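Uncharacterized tRNA/rRNA methyltransferase HI_0380 (Haemophilus influenzae, PDB 3ILK) probably methylates RNA using S-adenosyl-L-methionine, although its own RNA substrate is unknown. Local coordinates at residues D74-I79 against V103-K108; M4-R9 against G32-C37; E94-A99 against S153-M158. All blocks are in the same frame, centred on the assembly; numbering follows the deposited sequence. Where two conformers were deposited one is given.

Contact 2 closes first along the chain. It joins the beginnings of strands 8-13 and 35-39, which helix 18-31 connects. Contact 1 follows, between the start of strand 77-81 and the turn from helix 95-104 into strand 109-113. Its centre is about 11 Å from that of contact 2, and both reach the same parallel sheet. Contact 3 pairs helix 95-104 with helix 145-169, its centre about 14 Å from those of the other two. Contacts 1 and 3 share helix 95-104, and their segments alternate along the chain. Ile79 of contact 1 packs on Cys98 of contact 3. This joins strand 77-81 to a helix that also meets the second subunit.

Contact 1 (D74-I79 against V103-K108); sequences DCSLVI and VAYKGK
Leu77 lays its CB over the centre of the Tyr105 ring, 3.8 Å from the centroid and 12° off the ring normal, a CH-pi contact. Leu77 CD2 reaches back to the root of the ring, 3.7 Å from Tyr105 CG. The two side chains run past each other in opposite directions. Tyr105 CG stands anti to the backbone N (chi1 -169°), which swings the ring across to Leu77 and Ser76. There Ser76 OG lies in the ring plane at its edge and shares a short hydrogen bond of 2.5 Å with Tyr105 OH. The hydroxyl pair fixes where the ring's far end lies, and Leu77 covers one face. This is the entrance to two strands of the parallel sheet: 77-81 begins at Leu77, and 109-113 follows Lys108. Lys108 O takes two weak backbone bonds, from Ser76 N at 3.1 Å and from Leu77 N at 3.3 Å. Leu77 also bonds through its backbone to Ala110. Beyond CG the Lys108 side chain is extended and passes Asp74 O. In one of its two conformers Lys108 NZ forms a salt bridge of 3.0 Å with Asp74 OD1, on the anti lone pair, perhaps only partly occupied. Both charged residues are solvent-exposed.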
ATOM      1  N   ASP A  74      29.172 -19.059  -0.728  1.00 26.35           N
ATOM      2  CA  ASP A  74      29.528 -17.677  -0.520  1.00 26.24           C
ATOM      3  C   ASP A  74      28.387 -16.783  -0.042  1.00 25.80           C
ATOM      4  O   ASP A  74      28.521 -15.559  -0.082  1.00 25.99           O
ATOM      5  CB  ASP A  74      30.155 -17.068  -1.785  1.00 27.46           C
ATOM      6  CG  ASP A  74      31.336 -16.149  -1.473  1.00 31.66           C
ATOM      7  OD1 ASP A  74      31.372 -14.994  -1.974  1.00 37.33           O
ATOM      8  OD2 ASP A  74      32.222 -16.587  -0.713  1.00 35.18           O
ATOM      9  N   CYS A  75      27.285 -17.369   0.420  1.00 24.83           N
ATOM     10  CA  CYS A  75      26.253 -16.607   1.143  1.00 25.11           C
ATOM     11  C   CYS A  75      26.207 -17.043   2.602  1.00 24.79           C
ATOM     12  O   CYS A  75      25.937 -18.216   2.890  1.00 25.70           O
ATOM     13  CB  CYS A  75      24.883 -16.820   0.513  1.00 23.25           C
ATOM     14  SG  CYS A  75      24.816 -16.382  -1.220  1.00 28.81           S
ATOM     15  N   SER A  76      26.459 -16.122   3.541  1.00 23.56           N
ATOM     16  CA  SER A  76      26.503 -16.539   4.933  1.00 21.57           C
ATOM     17  C   SER A  76      25.147 -16.351   5.633  1.00 21.58           C
ATOM     18  O   SER A  76      25.006 -16.718   6.806  1.00 21.65           O
ATOM     19  CB  SER A  76      27.643 -15.808   5.676  1.00 21.13           C
ATOM     20  OG  SER A  76      27.341 -14.427   5.663  1.00 20.31           O
ATOM     21  N   LEU A  77      24.148 -15.786   4.941  1.00 19.82           N
ATOM     22  CA  LEU A  77      22.770 -15.802   5.458  1.00 19.57           C
ATOM     23  C   LEU A  77      21.936 -16.493   4.403  1.00 19.85           C
ATOM     24  O   LEU A  77      21.906 -16.046   3.304  1.00 16.76           O
ATOM     25  CB  LEU A  77      22.173 -14.414   5.668  1.00 20.62           C
ATOM     26  CG  LEU A  77      20.687 -14.237   6.136  1.00 23.51           C
ATOM     27  CD1 LEU A  77      20.328 -15.009   7.427  1.00 20.81           C
ATOM     28  CD2 LEU A  77      20.268 -12.719   6.326  1.00 19.70           C
ATOM     29  N   VAL A  78      21.278 -17.564   4.803  1.00 20.02           N
ATOM     30  CA  VAL A  78      20.514 -18.409   3.938  1.00 19.27           C
ATOM     31  C   VAL A  78      19.072 -18.454   4.454  1.00 21.15           C
ATOM     32  O   VAL A  78      18.854 -18.749   5.622  1.00 20.95           O
ATOM     33  CB  VAL A  78      21.114 -19.796   3.945  1.00 19.82           C
ATOM     34  CG1 VAL A  78      20.302 -20.765   2.996  1.00 15.50           C
ATOM     35  CG2 VAL A  78      22.597 -19.719   3.502  1.00 19.50           C
ATOM     36  N   ILE A  79      18.101 -18.159   3.573  1.00 20.75           N
ATOM     37  CA  ILE A  79      16.721 -18.129   3.956  1.00 21.50           C
ATOM     38  C   ILE A  79      16.075 -19.105   3.019  1.00 21.50           C
ATOM     39  O   ILE A  79      16.212 -18.935   1.772  1.00 22.57           O
ATOM     40  CB  ILE A  79      16.041 -16.781   3.693  1.00 21.62           C
ATOM     41  CG1 ILE A  79      16.728 -15.624   4.490  1.00 21.18           C
ATOM     42  CG2 ILE A  79      14.565 -16.798   4.164  1.00 19.95           C
ATOM     43  CD1 ILE A  79      16.924 -16.000   5.872  1.00 23.84           C
ATOM     44  N   VAL A 103      17.973  -6.756   4.532  1.00 20.42           N
ATOM     45  CA  VAL A 103      18.416  -5.425   4.249  1.00 22.76           C
ATOM     46  C   VAL A 103      19.467  -4.946   5.259  1.00 22.58           C
ATOM     47  O   VAL A 103      20.324  -4.142   4.913  1.00 23.86           O
ATOM     48  CB  VAL A 103      17.205  -4.432   4.242  1.00 23.32           C
ATOM     49  CG1 VAL A 103      17.167  -3.572   5.534  1.00 23.81           C
ATOM     50  CG2 VAL A 103      17.297  -3.561   3.046  1.00 24.99           C
ATOM     51  N   ALA A 104      19.420  -5.427   6.501  1.00 21.72           N
ATOM     52  CA  ALA A 104      20.471  -5.039   7.472  1.00 19.82           C
ATOM     53  C   ALA A 104      21.666  -6.061   7.449  1.00 19.52           C
ATOM     54  O   ALA A 104      22.647  -5.898   8.179  1.00 18.76           O
ATOM     55  CB  ALA A 104      19.865  -4.989   8.830  1.00 20.59           C
ATOM     56  N   TYR A 105      21.593  -7.127   6.634  1.00 16.86           N
ATOM     57  CA  TYR A 105      22.650  -8.174   6.679  1.00 15.82           C
ATOM     58  C   TYR A 105      23.960  -7.743   5.993  1.00 15.46           C
ATOM     59  O   TYR A 105      23.995  -7.473   4.790  1.00 13.85           O
ATOM     60  CB  TYR A 105      22.208  -9.559   6.103  1.00 17.04           C
ATOM     61  CG  TYR A 105      23.274 -10.593   6.465  1.00 18.69           C
ATOM     62  CD1 TYR A 105      23.487 -10.938   7.806  1.00 13.52           C
ATOM     63  CD2 TYR A 105      24.133 -11.153   5.491  1.00 14.77           C
ATOM     64  CE1 TYR A 105      24.442 -11.838   8.163  1.00 14.25           C
ATOM     65  CE2 TYR A 105      25.168 -12.061   5.879  1.00 13.50           C
ATOM     66  CZ  TYR A 105      25.267 -12.416   7.182  1.00 14.78           C
ATOM     67  OH  TYR A 105      26.232 -13.274   7.602  1.00 17.83           O
ATOM     68  N   LYS A 106      25.038  -7.592   6.773  1.00 13.96           N
ATOM     69  CA  LYS A 106      26.339  -7.244   6.188  1.00 11.15           C
ATOM     70  C   LYS A 106      27.077  -8.437   5.550  1.00 12.80           C
ATOM     71  O   LYS A 106      28.163  -8.822   6.030  1.00 12.89           O
ATOM     72  CB  LYS A 106      27.211  -6.535   7.233  1.00 10.36           C
ATOM     73  CG  LYS A 106      26.559  -5.290   7.803  1.00  4.77           C
ATOM     74  CD  LYS A 106      27.575  -4.602   8.824  1.00  4.69           C
ATOM     75  CE  LYS A 106      26.740  -4.080   9.961  1.00 10.74           C
ATOM     76  NZ  LYS A 106      25.829  -2.948   9.654  1.00  9.24           N
ATOM     77  N   GLY A 107      26.515  -8.991   4.447  1.00 13.05           N
ATOM     78  CA  GLY A 107      27.155 -10.083   3.714  1.00 14.75           C
ATOM     79  C   GLY A 107      26.250 -10.420   2.549  1.00 16.98           C
ATOM     80  O   GLY A 107      25.409  -9.587   2.252  1.00 17.53           O
ATOM     81  N   LYS A 108      26.457 -11.573   1.882  1.00 17.52           N
ATOM     82  CA  LYS A 108      25.569 -12.090   0.842  0.50 20.20           C
ATOM     83  C   LYS A 108      24.516 -13.015   1.453  1.00 20.76           C
ATOM     84  O   LYS A 108      24.820 -13.774   2.388  1.00 21.69           O
ATOM     85  CB  LYS A 108      26.359 -12.915  -0.201  0.50 19.67           C
ATOM     86  CG  LYS A 108      27.175 -12.115  -1.210  0.50 21.29           C
ATOM     87  CD  LYS A 108      27.891 -13.075  -2.167  0.50 20.55           C
ATOM     88  CE  LYS A 108      28.886 -12.348  -3.023  0.50 23.86           C
ATOM     89  NZ  LYS A 108      29.688 -13.343  -3.804  0.50 25.20           N
TER

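Contact 2 (M4-R9 against G32-C37); sequences MLENIR and GLTQLC
Leu33 CD2, in one of two conformers, packs 3.8 Å from Leu5 CB and 3.9 Å from Ile8 CD1. Leu5 and Leu33 cross at about a right angle. Thr34 OG1 donates a 2.9 Å hydrogen bond to Glu6 OE1. It meets that oxygen from above the carboxylate, 48° out of its plane. The Glu6 chain bends at chi2 (61°), which brings OE1 round to Thr34 OG1. Arg9 CD rests 3.7 Å from Cys37 CB. Water 1 bridges the backbones where the strands have not yet paired: it donates to Leu5 O and Ile8 O and accepts from Thr34 N, each at 2.8 Å. Water 2 takes the N-H of Arg9 NE at 2.9 Å, in the guanidinium plane, and gives a weak bond to Gln35 OE1. Arg9 NH1 is held by the carbonyls of Asp73 and Ala71, which fixes the far end of the side chain. A type I turn from Leu5 to Ile8 leads into the first strand, and Gly32 closes helix 18-31 with a Schellman motif. Arg157 and Phe160 of helix 145-169 lie against Leu5. This is the entry to a beta-alpha-beta crossover, with parallel strands 8-13 and 35-39 joined by helix 18-31.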
HETATM    1  N   MSE A   4      22.073  -2.470  -3.263  1.00 56.36           N
HETATM    2  CA  MSE A   4      22.526  -3.566  -2.432  1.00 54.62           C
HETATM    3  C   MSE A   4      21.465  -4.647  -2.571  1.00 53.58           C
HETATM    4  O   MSE A   4      21.443  -5.594  -1.787  1.00 54.36           O
HETATM    5  CB  MSE A   4      22.654  -3.137  -0.984  1.00 55.06           C
ATOM      6  N   LEU A   5      20.576  -4.521  -3.562  1.00 50.78           N
ATOM      7  CA  LEU A   5      19.693  -5.637  -3.889  1.00 48.37           C
ATOM      8  C   LEU A   5      20.487  -6.730  -4.652  1.00 47.52           C
ATOM      9  O   LEU A   5      20.062  -7.896  -4.732  1.00 47.16           O
ATOM     10  CB  LEU A   5      18.420  -5.160  -4.620  1.00 47.95           C
ATOM     11  CG  LEU A   5      17.411  -4.340  -3.792  1.00 45.57           C
ATOM     12  CD1 LEU A   5      16.351  -3.575  -4.627  1.00 44.01           C
ATOM     13  CD2 LEU A   5      16.716  -5.176  -2.729  1.00 42.20           C
ATOM     14  N   GLU A   6      21.668  -6.337  -5.152  1.00 45.62           N
ATOM     15  CA  GLU A   6      22.591  -7.194  -5.894  1.00 43.45           C
ATOM     16  C   GLU A   6      23.402  -8.183  -5.040  1.00 41.54           C
ATOM     17  O   GLU A   6      23.855  -9.217  -5.562  1.00 40.76           O
ATOM     18  CB  GLU A   6      23.535  -6.325  -6.747  1.00 44.82           C
ATOM     19  CG  GLU A   6      23.066  -5.998  -8.197  1.00 46.61           C
ATOM     20  CD  GLU A   6      21.737  -5.203  -8.286  1.00 51.55           C
ATOM     21  OE1 GLU A   6      20.647  -5.816  -8.056  1.00 53.37           O
ATOM     22  OE2 GLU A   6      21.779  -3.983  -8.636  1.00 51.85           O
ATOM     23  N   ASN A   7      23.608  -7.877  -3.758  1.00 38.42           N
ATOM     24  CA  ASN A   7      24.084  -8.889  -2.807  1.00 36.26           C
ATOM     25  C   ASN A   7      23.030  -9.953  -2.399  1.00 34.34           C
ATOM     26  O   ASN A   7      23.245 -10.671  -1.398  1.00 33.83           O
ATOM     27  CB  ASN A   7      24.746  -8.270  -1.543  1.00 37.13           C
ATOM     28  CG  ASN A   7      23.730  -7.598  -0.568  1.00 39.16           C
ATOM     29  OD1 ASN A   7      24.074  -7.236   0.585  1.00 41.17           O
ATOM     30  ND2 ASN A   7      22.495  -7.419  -1.029  1.00 38.78           N
ATOM     31  N   ILE A   8      21.911 -10.061  -3.141  1.00 30.83           N
ATOM     32  CA  ILE A   8      20.868 -11.070  -2.819  1.00 27.79           C
ATOM     33  C   ILE A   8      20.729 -12.064  -3.978  1.00 26.85           C
ATOM     34  O   ILE A   8      20.363 -11.689  -5.071  1.00 24.44           O
ATOM     35  CB  ILE A   8      19.462 -10.444  -2.592  1.00 27.75           C
ATOM     36  CG1 ILE A   8      19.471  -9.413  -1.424  1.00 27.18           C
ATOM     37  CG2 ILE A   8      18.398 -11.547  -2.434  1.00 25.95           C
ATOM     38  CD1 ILE A   8      18.261  -8.352  -1.502  1.00 23.20           C
ATOM     39  N   ARG A   9      21.048 -13.315  -3.716  1.00 25.10           N
ATOM     40  CA  ARG A   9      20.899 -14.363  -4.720  1.00 24.73           C
ATOM     41  C   ARG A   9      19.558 -15.035  -4.520  1.00 24.61           C
ATOM     42  O   ARG A   9      19.285 -15.568  -3.436  1.00 25.07           O
ATOM     43  CB  ARG A   9      22.048 -15.388  -4.590  1.00 24.13           C
ATOM     44  CG  ARG A   9      22.010 -16.545  -5.650  1.00 24.93           C
ATOM     45  CD  ARG A   9      23.178 -17.511  -5.494  1.00 24.53           C
ATOM     46  NE  ARG A   9      24.479 -16.819  -5.480  1.00 21.53           N
ATOM     47  CZ  ARG A   9      25.616 -17.297  -4.974  1.00 25.00           C
ATOM     48  NH1 ARG A   9      25.701 -18.514  -4.414  1.00 26.55           N
ATOM     49  NH2 ARG A   9      26.694 -16.519  -5.005  1.00 22.80           N
ATOM     50  N   GLY A  32      13.952  -4.867  -8.907  1.00 20.76           N
ATOM     51  CA  GLY A  32      15.361  -4.449  -8.821  1.00 20.72           C
ATOM     52  C   GLY A  32      16.347  -5.570  -8.462  1.00 21.24           C
ATOM     53  O   GLY A  32      17.538  -5.287  -8.251  1.00 21.38           O
ATOM     54  N   LEU A  33      15.869  -6.817  -8.375  1.00 20.73           N
ATOM     55  CA  LEU A  33      16.752  -7.984  -8.125  0.50 21.11           C
ATOM     56  C   LEU A  33      17.389  -8.435  -9.421  1.00 20.94           C
ATOM     57  O   LEU A  33      16.776  -8.338 -10.512  1.00 22.06           O
ATOM     58  CB  LEU A  33      16.001  -9.159  -7.470  0.50 19.54           C
ATOM     59  CG  LEU A  33      15.543  -8.899  -6.030  0.50 21.34           C
ATOM     60  CD1 LEU A  33      14.741 -10.072  -5.471  0.50 15.94           C
ATOM     61  CD2 LEU A  33      16.733  -8.529  -5.107  0.50 17.54           C
ATOM     62  N   THR A  34      18.614  -8.909  -9.326  1.00 21.77           N
ATOM     63  CA  THR A  34      19.341  -9.324 -10.540  1.00 22.23           C
ATOM     64  C   THR A  34      20.027 -10.689 -10.473  1.00 21.82           C
ATOM     65  O   THR A  34      20.454 -11.183 -11.511  1.00 23.11           O
ATOM     66  CB  THR A  34      20.448  -8.314 -10.870  1.00 21.73           C
ATOM     67  OG1 THR A  34      21.270  -8.172  -9.705  1.00 23.21           O
ATOM     68  CG2 THR A  34      19.865  -6.935 -11.222  1.00 24.62           C
ATOM     69  N   GLN A  35      20.209 -11.281  -9.291  1.00 21.42           N
ATOM     70  CA  GLN A  35      21.025 -12.498  -9.209  1.00 22.96           C
ATOM     71  C   GLN A  35      20.190 -13.721  -9.056  1.00 22.29           C
ATOM     72  O   GLN A  35      19.625 -13.946  -7.994  1.00 23.09           O
ATOM     73  CB  GLN A  35      21.976 -12.483  -8.034  1.00 24.73           C
ATOM     74  CG  GLN A  35      22.757 -11.198  -7.867  1.00 31.11           C
ATOM     75  CD  GLN A  35      24.127 -11.301  -8.447  1.00 41.65           C
ATOM     76  OE1 GLN A  35      25.115 -11.377  -7.713  1.00 47.69           O
ATOM     77  NE2 GLN A  35      24.210 -11.345  -9.777  1.00 45.06           N
ATOM     78  N   LEU A  36      20.172 -14.525 -10.101  1.00 20.97           N
ATOM     79  CA  LEU A  36      19.364 -15.705 -10.172  1.00 20.84           C
ATOM     80  C   LEU A  36      20.259 -16.977 -10.265  1.00 20.80           C
ATOM     81  O   LEU A  36      21.204 -17.043 -11.054  1.00 20.37           O
ATOM     82  CB  LEU A  36      18.415 -15.608 -11.407  1.00 19.65           C
ATOM     83  CG  LEU A  36      17.564 -16.858 -11.606  1.00 18.79           C
ATOM     84  CD1 LEU A  36      16.551 -17.003 -10.451  1.00 21.14           C
ATOM     85  CD2 LEU A  36      16.827 -16.824 -12.992  1.00 18.34           C
ATOM     86  N   CYS A  37      19.925 -17.975  -9.454  1.00 22.02           N
ATOM     87  CA  CYS A  37      20.579 -19.279  -9.469  1.00 22.70           C
ATOM     88  C   CYS A  37      19.534 -20.402  -9.531  1.00 23.77           C
ATOM     89  O   CYS A  37      18.582 -20.430  -8.715  1.00 24.85           O
ATOM     90  CB  CYS A  37      21.445 -19.386  -8.225  1.00 22.26           C
ATOM     91  SG  CYS A  37      22.351 -20.917  -8.014  1.00 26.06           S
TER
HETATM   92  O   HOH W   1      19.715  -9.703  -6.888  1.00 22.84           O
HETATM   93  O   HOH W   2      24.888 -14.377  -6.928  1.00 49.67           O

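Contact 3 (E94-A99 against S153-M158); sequences EPRECA and SYELRM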
ATOM      1  N   GLU A  94       8.057 -14.283   8.614  1.00 24.95           N
ATOM      2  CA  GLU A  94       7.267 -13.956   7.422  1.00 25.55           C
ATOM      3  C   GLU A  94       7.994 -12.851   6.641  1.00 26.38           C
ATOM      4  O   GLU A  94       9.000 -12.342   7.137  1.00 26.36           O
ATOM      5  CB  GLU A  94       5.846 -13.540   7.824  1.00 26.37           C
ATOM      6  CG  GLU A  94       5.119 -14.670   8.570  1.00 27.09           C
ATOM      7  CD  GLU A  94       3.899 -14.218   9.316  1.00 30.79           C
ATOM      8  OE1 GLU A  94       3.187 -15.108   9.793  1.00 35.55           O
ATOM      9  OE2 GLU A  94       3.625 -13.001   9.412  1.00 31.99           O
ATOM     10  N   PRO A  95       7.535 -12.539   5.405  1.00 26.18           N
ATOM     11  CA  PRO A  95       8.298 -11.715   4.461  1.00 26.84           C
ATOM     12  C   PRO A  95       8.697 -10.318   4.941  1.00 26.90           C
ATOM     13  O   PRO A  95       9.772  -9.849   4.581  1.00 26.37           O
ATOM     14  CB  PRO A  95       7.331 -11.576   3.285  1.00 26.03           C
ATOM     15  CG  PRO A  95       6.579 -12.864   3.298  1.00 26.30           C
ATOM     16  CD  PRO A  95       6.292 -13.015   4.769  1.00 26.97           C
ATOM     17  N   ARG A  96       7.852  -9.669   5.734  1.00 26.87           N
ATOM     18  CA  ARG A  96       8.212  -8.350   6.256  1.00 27.84           C
ATOM     19  C   ARG A  96       9.453  -8.419   7.169  1.00 27.30           C
ATOM     20  O   ARG A  96      10.443  -7.762   6.907  1.00 26.90           O
ATOM     21  CB  ARG A  96       7.023  -7.707   6.982  1.00 27.63           C
ATOM     22  CG  ARG A  96       7.115  -6.227   6.998  1.00 32.27           C
ATOM     23  CD  ARG A  96       5.747  -5.562   7.042  1.00 38.19           C
ATOM     24  NE  ARG A  96       4.962  -5.832   5.833  1.00 42.21           N
ATOM     25  CZ  ARG A  96       3.665  -5.527   5.682  1.00 43.90           C
ATOM     26  NH1 ARG A  96       3.059  -5.813   4.531  1.00 43.32           N
ATOM     27  NH2 ARG A  96       2.970  -4.940   6.671  1.00 40.93           N
ATOM     28  N   GLU A  97       9.403  -9.217   8.234  1.00 27.15           N
ATOM     29  CA  GLU A  97      10.568  -9.380   9.122  1.00 26.75           C
ATOM     30  C   GLU A  97      11.741  -9.920   8.327  1.00 25.97           C
ATOM     31  O   GLU A  97      12.851  -9.507   8.493  1.00 25.23           O
ATOM     32  CB  GLU A  97      10.287 -10.370  10.248  1.00 28.11           C
ATOM     33  CG  GLU A  97      11.253 -10.230  11.443  1.00 30.14           C
ATOM     34  CD  GLU A  97      11.197 -11.419  12.430  1.00 34.59           C
ATOM     35  OE1 GLU A  97      10.133 -12.098  12.525  1.00 34.51           O
ATOM     36  OE2 GLU A  97      12.217 -11.652  13.134  1.00 33.09           O
ATOM     37  N   CYS A  98      11.476 -10.860   7.443  1.00 25.74           N
ATOM     38  CA  CYS A  98      12.557 -11.422   6.653  1.00 26.81           C
ATOM     39  C   CYS A  98      13.337 -10.340   5.854  1.00 25.01           C
ATOM     40  O   CYS A  98      14.568 -10.314   5.875  1.00 22.47           O
ATOM     41  CB  CYS A  98      12.008 -12.443   5.693  1.00 25.76           C
ATOM     42  SG  CYS A  98      13.369 -13.152   4.788  1.00 38.13           S
ATOM     43  N   ALA A  99      12.593  -9.452   5.179  1.00 23.89           N
ATOM     44  CA  ALA A  99      13.180  -8.351   4.395  1.00 23.11           C
ATOM     45  C   ALA A  99      13.976  -7.375   5.282  1.00 24.14           C
ATOM     46  O   ALA A  99      15.064  -6.893   4.903  1.00 23.62           O
ATOM     47  CB  ALA A  99      12.062  -7.608   3.613  1.00 22.74           C
ATOM     48  N   SER A 153      10.275 -10.438  -3.338  1.00 20.81           N
ATOM     49  CA  SER A 153      11.025  -9.339  -4.030  1.00 21.46           C
ATOM     50  C   SER A 153      10.425  -7.994  -3.686  1.00 20.07           C
ATOM     51  O   SER A 153      11.153  -7.019  -3.408  1.00 21.24           O
ATOM     52  CB  SER A 153      10.960  -9.498  -5.568  1.00 19.88           C
ATOM     53  OG  SER A 153      11.568 -10.703  -5.996  1.00 24.54           O
ATOM     54  N   TYR A 154       9.092  -7.922  -3.713  1.00 19.01           N
ATOM     55  CA  TYR A 154       8.396  -6.711  -3.363  1.00 19.15           C
ATOM     56  C   TYR A 154       8.729  -6.294  -1.874  1.00 18.69           C
ATOM     57  O   TYR A 154       9.033  -5.181  -1.623  1.00 20.16           O
ATOM     58  CB  TYR A 154       6.900  -6.875  -3.593  1.00 18.65           C
ATOM     59  CG  TYR A 154       6.048  -5.864  -2.837  1.00 21.47           C
ATOM     60  CD1 TYR A 154       5.858  -4.552  -3.331  1.00 20.50           C
ATOM     61  CD2 TYR A 154       5.439  -6.202  -1.664  1.00 20.80           C
ATOM     62  CE1 TYR A 154       5.081  -3.635  -2.635  1.00 22.29           C
ATOM     63  CE2 TYR A 154       4.650  -5.272  -0.962  1.00 21.05           C
ATOM     64  CZ  TYR A 154       4.481  -3.999  -1.462  1.00 22.59           C
ATOM     65  OH  TYR A 154       3.697  -3.073  -0.805  1.00 18.25           O
ATOM     66  N   GLU A 155       8.675  -7.211  -0.925  1.00 18.96           N
ATOM     67  CA  GLU A 155       8.956  -6.869   0.476  1.00 19.23           C
ATOM     68  C   GLU A 155      10.421  -6.487   0.597  1.00 18.64           C
ATOM     69  O   GLU A 155      10.759  -5.579   1.333  1.00 20.93           O
ATOM     70  CB  GLU A 155       8.629  -8.040   1.428  1.00 19.03           C
ATOM     71  CG  GLU A 155       7.159  -8.225   1.819  1.00 19.71           C
ATOM     72  CD  GLU A 155       6.536  -7.077   2.625  1.00 22.87           C
ATOM     73  OE1 GLU A 155       5.502  -7.305   3.259  1.00 23.72           O
ATOM     74  OE2 GLU A 155       7.073  -5.952   2.658  1.00 25.95           O
ATOM     75  N   LEU A 156      11.288  -7.142  -0.170  1.00 19.42           N
ATOM     76  CA  LEU A 156      12.683  -6.721  -0.241  1.00 20.00           C
ATOM     77  C   LEU A 156      12.862  -5.275  -0.728  1.00 20.58           C
ATOM     78  O   LEU A 156      13.550  -4.441  -0.071  1.00 20.94           O
ATOM     79  CB  LEU A 156      13.540  -7.691  -1.029  1.00 20.06           C
ATOM     80  CG  LEU A 156      13.750  -9.091  -0.431  1.00 21.80           C
ATOM     81  CD1 LEU A 156      14.336  -9.944  -1.549  1.00 23.37           C
ATOM     82  CD2 LEU A 156      14.663  -9.094   0.853  1.00 22.63           C
ATOM     83  N   ARG A 157      12.195  -4.934  -1.816  1.00 18.62           N
ATOM     84  CA  ARG A 157      12.318  -3.595  -2.303  1.00 18.41           C
ATOM     85  C   ARG A 157      11.775  -2.590  -1.282  1.00 18.81           C
ATOM     86  O   ARG A 157      12.395  -1.527  -1.056  1.00 18.56           O
ATOM     87  CB  ARG A 157      11.618  -3.411  -3.634  1.00 18.64           C
ATOM     88  CG  ARG A 157      11.885  -2.031  -4.221  1.00 16.54           C
ATOM     89  CD  ARG A 157      11.349  -1.829  -5.642  1.00 17.39           C
ATOM     90  NE  ARG A 157      11.773  -0.512  -6.138  1.00 16.66           N
ATOM     91  CZ  ARG A 157      12.959  -0.276  -6.693  1.00 16.64           C
ATOM     92  NH1 ARG A 157      13.832  -1.251  -6.859  1.00 15.40           N
ATOM     93  NH2 ARG A 157      13.286   0.938  -7.060  1.00 16.11           N
HETATM   94  N   MSE A 158      10.629  -2.920  -0.673  1.00 19.11           N
HETATM   95  CA  MSE A 158      10.017  -2.020   0.338  1.00 20.64           C
HETATM   96  C   MSE A 158      10.954  -1.824   1.530  1.00 20.69           C
HETATM   97  O   MSE A 158      11.034  -0.738   2.064  1.00 19.89           O
HETATM   98  CB  MSE A 158       8.688  -2.563   0.875  1.00 19.52           C
HETATM   99  CG  MSE A 158       7.582  -2.637  -0.161  1.00 23.71           C
HETATM  100 SE   MSE A 158       7.134  -0.868  -0.875  0.60 24.84          SE
HETATM  101  CE  MSE A 158       6.505  -0.144   0.826  1.00 24.29           C
TER
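Ala99 CB lies 3.3 Å from Glu155 O and 4.1 Å from Leu156 CD2, where the two helices pack tightly. The small methyl lets the backbones come close. The axes approach to 8.7 Å and cross at -49°. One turn earlier, Pro95 CB touches Glu155 CG at 3.7 Å. Glu155 thus covers Pro95 with its aliphatic part before its chain bends at chi2 (-64°) toward Arg96.

Arg96 is partly exposed and makes the polar side of the contact, less closely packed within these two helices. It grips a single oxygen side-on: Arg96 NE is 3.0 Å and Arg96 NH1 3.1 Å from Glu155 OE1, which lies close to the guanidinium plane. The NH1 bond uses the syn lone pair. The guanidinium and carboxylate planes are turned 67° apart, so this is not a flat two-oxygen pairing. Across the dimer interface, Arg96 NH1 also forms a salt bridge with Glu155 OE2 of the second subunit, and the reverse pair forms as well. Tyr154 OH of the second subunit bonds to Glu155 OE1. This network of charges probably favours an ionised Glu155.

Pro95 packs on Tyr154 of the second subunit, and its side chain is about 4 Å from that of Ile134, which probably belongs to the S-adenosyl-L-methionine site. Leu132 of strand 130-132 backs Pro95 and Cys98, while Met31 of helix 18-31 touches Ser153 and Tyr154.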